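Local coordinates for protein probable N-acetyl-gamma-glutamyl-phosphate reductase, chloroplastic (Arabidopsis thaliana, PDB 1XYG) that probably catalyses the NADP-dependent interconversion of N-acetylglutamyl 5-phosphate and N-acetylglutamate 5-semialdehyde, the third step from glutamate toward acetylornithine in arginine biosynthesis, at residues E150-A155 / N341-Y346. Numbering follows the deposited sequence.
Sequences EDIKKA and NIMLGY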
ATOM      1  N   GLU A 150       1.103  39.256   8.297  1.00 42.05           N
ATOM      2  CA  GLU A 150       1.650  40.539   8.724  1.00 45.14           C
ATOM      3  C   GLU A 150       2.486  40.504  10.004  1.00 44.32           C
ATOM      4  O   GLU A 150       3.490  41.209  10.111  1.00 42.81           O
ATOM      5  CB  GLU A 150       0.525  41.566   8.854  1.00 49.71           C
ATOM      6  CG  GLU A 150      -0.121  41.914   7.523  1.00 56.78           C
ATOM      7  CD  GLU A 150       0.903  42.290   6.462  1.00 60.46           C
ATOM      8  OE1 GLU A 150       1.746  43.172   6.733  1.00 63.07           O
ATOM      9  OE2 GLU A 150       0.869  41.706   5.356  1.00 61.22           O
ATOM     10  N   ASP A 151       2.081  39.701  10.979  1.00 42.99           N
ATOM     11  CA  ASP A 151       2.849  39.611  12.213  1.00 42.72           C
ATOM     12  C   ASP A 151       4.093  38.764  11.981  1.00 42.09           C
ATOM     13  O   ASP A 151       5.159  39.036  12.536  1.00 41.90           O
ATOM     14  CB  ASP A 151       2.016  38.988  13.328  1.00 43.58           C
ATOM     15  CG  ASP A 151       0.899  39.883  13.781  1.00 45.99           C
ATOM     16  OD1 ASP A 151       1.169  41.070  14.054  1.00 46.94           O
ATOM     17  OD2 ASP A 151      -0.246  39.398  13.872  1.00 46.97           O
ATOM     18  N   ILE A 152       3.946  37.734  11.156  1.00 40.67           N
ATOM     19  CA  ILE A 152       5.048  36.834  10.844  1.00 39.54           C
ATOM     20  C   ILE A 152       6.226  37.569  10.188  1.00 40.87           C
ATOM     21  O   ILE A 152       7.381  37.339  10.550  1.00 40.30           O
ATOM     22  CB  ILE A 152       4.567  35.682   9.920  1.00 37.88           C
ATOM     23  CG1 ILE A 152       3.504  34.843  10.648  1.00 36.24           C
ATOM     24  CG2 ILE A 152       5.741  34.799   9.521  1.00 33.75           C
ATOM     25  CD1 ILE A 152       2.869  33.746   9.787  1.00 35.06           C
ATOM     26  N   LYS A 153       5.926  38.460   9.244  1.00 42.88           N
ATOM     27  CA  LYS A 153       6.958  39.218   8.535  1.00 45.25           C
ATOM     28  C   LYS A 153       7.935  39.951   9.452  1.00 46.83           C
ATOM     29  O   LYS A 153       9.125  40.050   9.150  1.00 47.27           O
ATOM     30  CB  LYS A 153       6.324  40.251   7.600  1.00 46.41           C
ATOM     31  CG  LYS A 153       5.534  39.700   6.440  1.00 47.92           C
ATOM     32  CD  LYS A 153       4.894  40.846   5.673  1.00 50.56           C
ATOM     33  CE  LYS A 153       4.286  40.373   4.371  1.00 53.32           C
ATOM     34  NZ  LYS A 153       3.478  41.439   3.729  1.00 55.84           N
ATOM     35  N   LYS A 154       7.434  40.469  10.567  1.00 47.21           N
ATOM     36  CA  LYS A 154       8.286  41.211  11.484  1.00 48.30           C
ATOM     37  C   LYS A 154       8.680  40.466  12.757  1.00 46.82           C
ATOM     38  O   LYS A 154       9.123  41.078  13.729  1.00 46.67           O
ATOM     39  CB  LYS A 154       7.615  42.541  11.839  1.00 51.33           C
ATOM     40  CG  LYS A 154       6.176  42.401  12.295  1.00 55.17           C
ATOM     41  CD  LYS A 154       5.518  43.763  12.467  1.00 59.62           C
ATOM     42  CE  LYS A 154       4.053  43.627  12.858  1.00 62.90           C
ATOM     43  NZ  LYS A 154       3.399  44.952  13.072  1.00 66.72           N
ATOM     44  N   ALA A 155       8.529  39.145  12.753  1.00 45.46           N
ATOM     45  CA  ALA A 155       8.889  38.346  13.921  1.00 43.49           C
ATOM     46  C   ALA A 155      10.299  37.798  13.759  1.00 42.23           C
ATOM     47  O   ALA A 155      10.775  37.607  12.640  1.00 42.61           O
ATOM     48  CB  ALA A 155       7.909  37.199  14.096  1.00 42.94           C
ATOM     49  N   ASN A 341      10.511  32.741   4.257  1.00 31.26           N
ATOM     50  CA  ASN A 341      10.594  33.570   3.064  1.00 31.83           C
ATOM     51  C   ASN A 341      10.236  35.015   3.379  1.00 33.66           C
ATOM     52  O   ASN A 341      11.053  35.914   3.180  1.00 34.93           O
ATOM     53  CB  ASN A 341       9.681  33.047   1.947  1.00 30.75           C
ATOM     54  CG  ASN A 341      10.338  31.929   1.125  1.00 30.54           C
ATOM     55  OD1 ASN A 341      11.564  31.894   0.965  1.00 27.80           O
ATOM     56  ND2 ASN A 341       9.521  31.026   0.586  1.00 29.03           N
ATOM     57  N   ILE A 342       9.026  35.235   3.886  1.00 34.93           N
ATOM     58  CA  ILE A 342       8.581  36.585   4.197  1.00 35.26           C
ATOM     59  C   ILE A 342       9.334  37.224   5.366  1.00 36.80           C
ATOM     60  O   ILE A 342       9.477  38.447   5.421  1.00 38.77           O
ATOM     61  CB  ILE A 342       7.059  36.621   4.469  1.00 36.81           C
ATOM     62  CG1 ILE A 342       6.702  35.744   5.670  1.00 35.54           C
ATOM     63  CG2 ILE A 342       6.305  36.132   3.230  1.00 34.97           C
ATOM     64  CD1 ILE A 342       5.229  35.783   6.028  1.00 34.07           C
ATOM     65  N   MET A 343       9.821  36.407   6.295  1.00 35.45           N
ATOM     66  CA  MET A 343      10.571  36.928   7.436  1.00 34.76           C
ATOM     67  C   MET A 343      11.877  37.554   6.957  1.00 35.23           C
ATOM     68  O   MET A 343      12.383  38.496   7.564  1.00 33.31           O
ATOM     69  CB  MET A 343      10.883  35.806   8.428  1.00 34.71           C
ATOM     70  CG  MET A 343       9.688  35.353   9.251  1.00 33.44           C
ATOM     71  SD  MET A 343       9.955  33.736  10.002  1.00 31.26           S
ATOM     72  CE  MET A 343      10.903  34.176  11.489  1.00 35.91           C
ATOM     73  N   LEU A 344      12.421  37.012   5.868  1.00 34.97           N
ATOM     74  CA  LEU A 344      13.666  37.509   5.293  1.00 36.29           C
ATOM     75  C   LEU A 344      13.439  38.499   4.151  1.00 36.92           C
ATOM     76  O   LEU A 344      14.394  38.933   3.503  1.00 36.53           O
ATOM     77  CB  LEU A 344      14.529  36.340   4.803  1.00 35.36           C
ATOM     78  CG  LEU A 344      15.137  35.489   5.929  1.00 37.08           C
ATOM     79  CD1 LEU A 344      15.965  34.319   5.382  1.00 34.95           C
ATOM     80  CD2 LEU A 344      16.002  36.394   6.778  1.00 35.45           C
ATOM     81  N   GLY A 345      12.180  38.847   3.906  1.00 36.48           N
ATOM     82  CA  GLY A 345      11.878  39.801   2.859  1.00 36.07           C
ATOM     83  C   GLY A 345      11.819  39.253   1.447  1.00 37.47           C
ATOM     84  O   GLY A 345      11.848  40.026   0.490  1.00 38.01           O
ATOM     85  N   TYR A 346      11.743  37.933   1.298  1.00 37.55           N
ATOM     86  CA  TYR A 346      11.655  37.340  -0.037  1.00 36.87           C
ATOM     87  C   TYR A 346      10.205  37.000  -0.379  1.00 36.50           C
ATOM     88  O   TYR A 346       9.347  36.927   0.502  1.00 37.56           O
ATOM     89  CB  TYR A 346      12.500  36.060  -0.137  1.00 36.80           C
ATOM     90  CG  TYR A 346      14.001  36.252  -0.051  1.00 35.31           C
ATOM     91  CD1 TYR A 346      14.625  36.517   1.168  1.00 33.27           C
ATOM     92  CD2 TYR A 346      14.794  36.211  -1.202  1.00 35.54           C
ATOM     93  CE1 TYR A 346      15.996  36.741   1.241  1.00 34.65           C
ATOM     94  CE2 TYR A 346      16.174  36.439  -1.142  1.00 33.73           C
ATOM     95  CZ  TYR A 346      16.765  36.705   0.082  1.00 34.61           C
ATOM     96  OH  TYR A 346      18.111  36.972   0.146  1.00 33.93           O
TER
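Ile342 points its side chain at helix 145-153, and its terminal methyl, CD1, rests against the CB-CG2 branch of Ile152, 3.7 Å from CG2. The two isoleucines cross obliquely, and their branched chains suit a buried place where two helix ends come close. With Ile342 CG1 set between its backbone N and carbonyl carbon (chi1 61°), the extended CG1-CD1 arm reaches across to Ile152. Lys153 runs past at about a right angle, its CG 4.0 Å from Ile342 CD1; only its aliphatic part is used here, since the extended chain carries NZ away to a salt bridge with Glu150 OE2, met on the syn side at 3.1 Å. The contact joins the C-terminal ends of helices 145-153 and 329-343 beside the parallel sheet of the Rossmann-type NAD-binding domain, where Ile152 and Met343 both touch Val158 of strand 157-159. Cut back to an alanine, Ile342 would lose the arm that meets Ile152, which is likely to open a gap beside Ile152 CG2 and leave Lys153 CG packed on CB alone. Met343, unbranched and flexible, lays CG 3.3 Å from Ile152 O, then bends at chi3 (83°) to bring CE within 3.6 Å of Ala155 O.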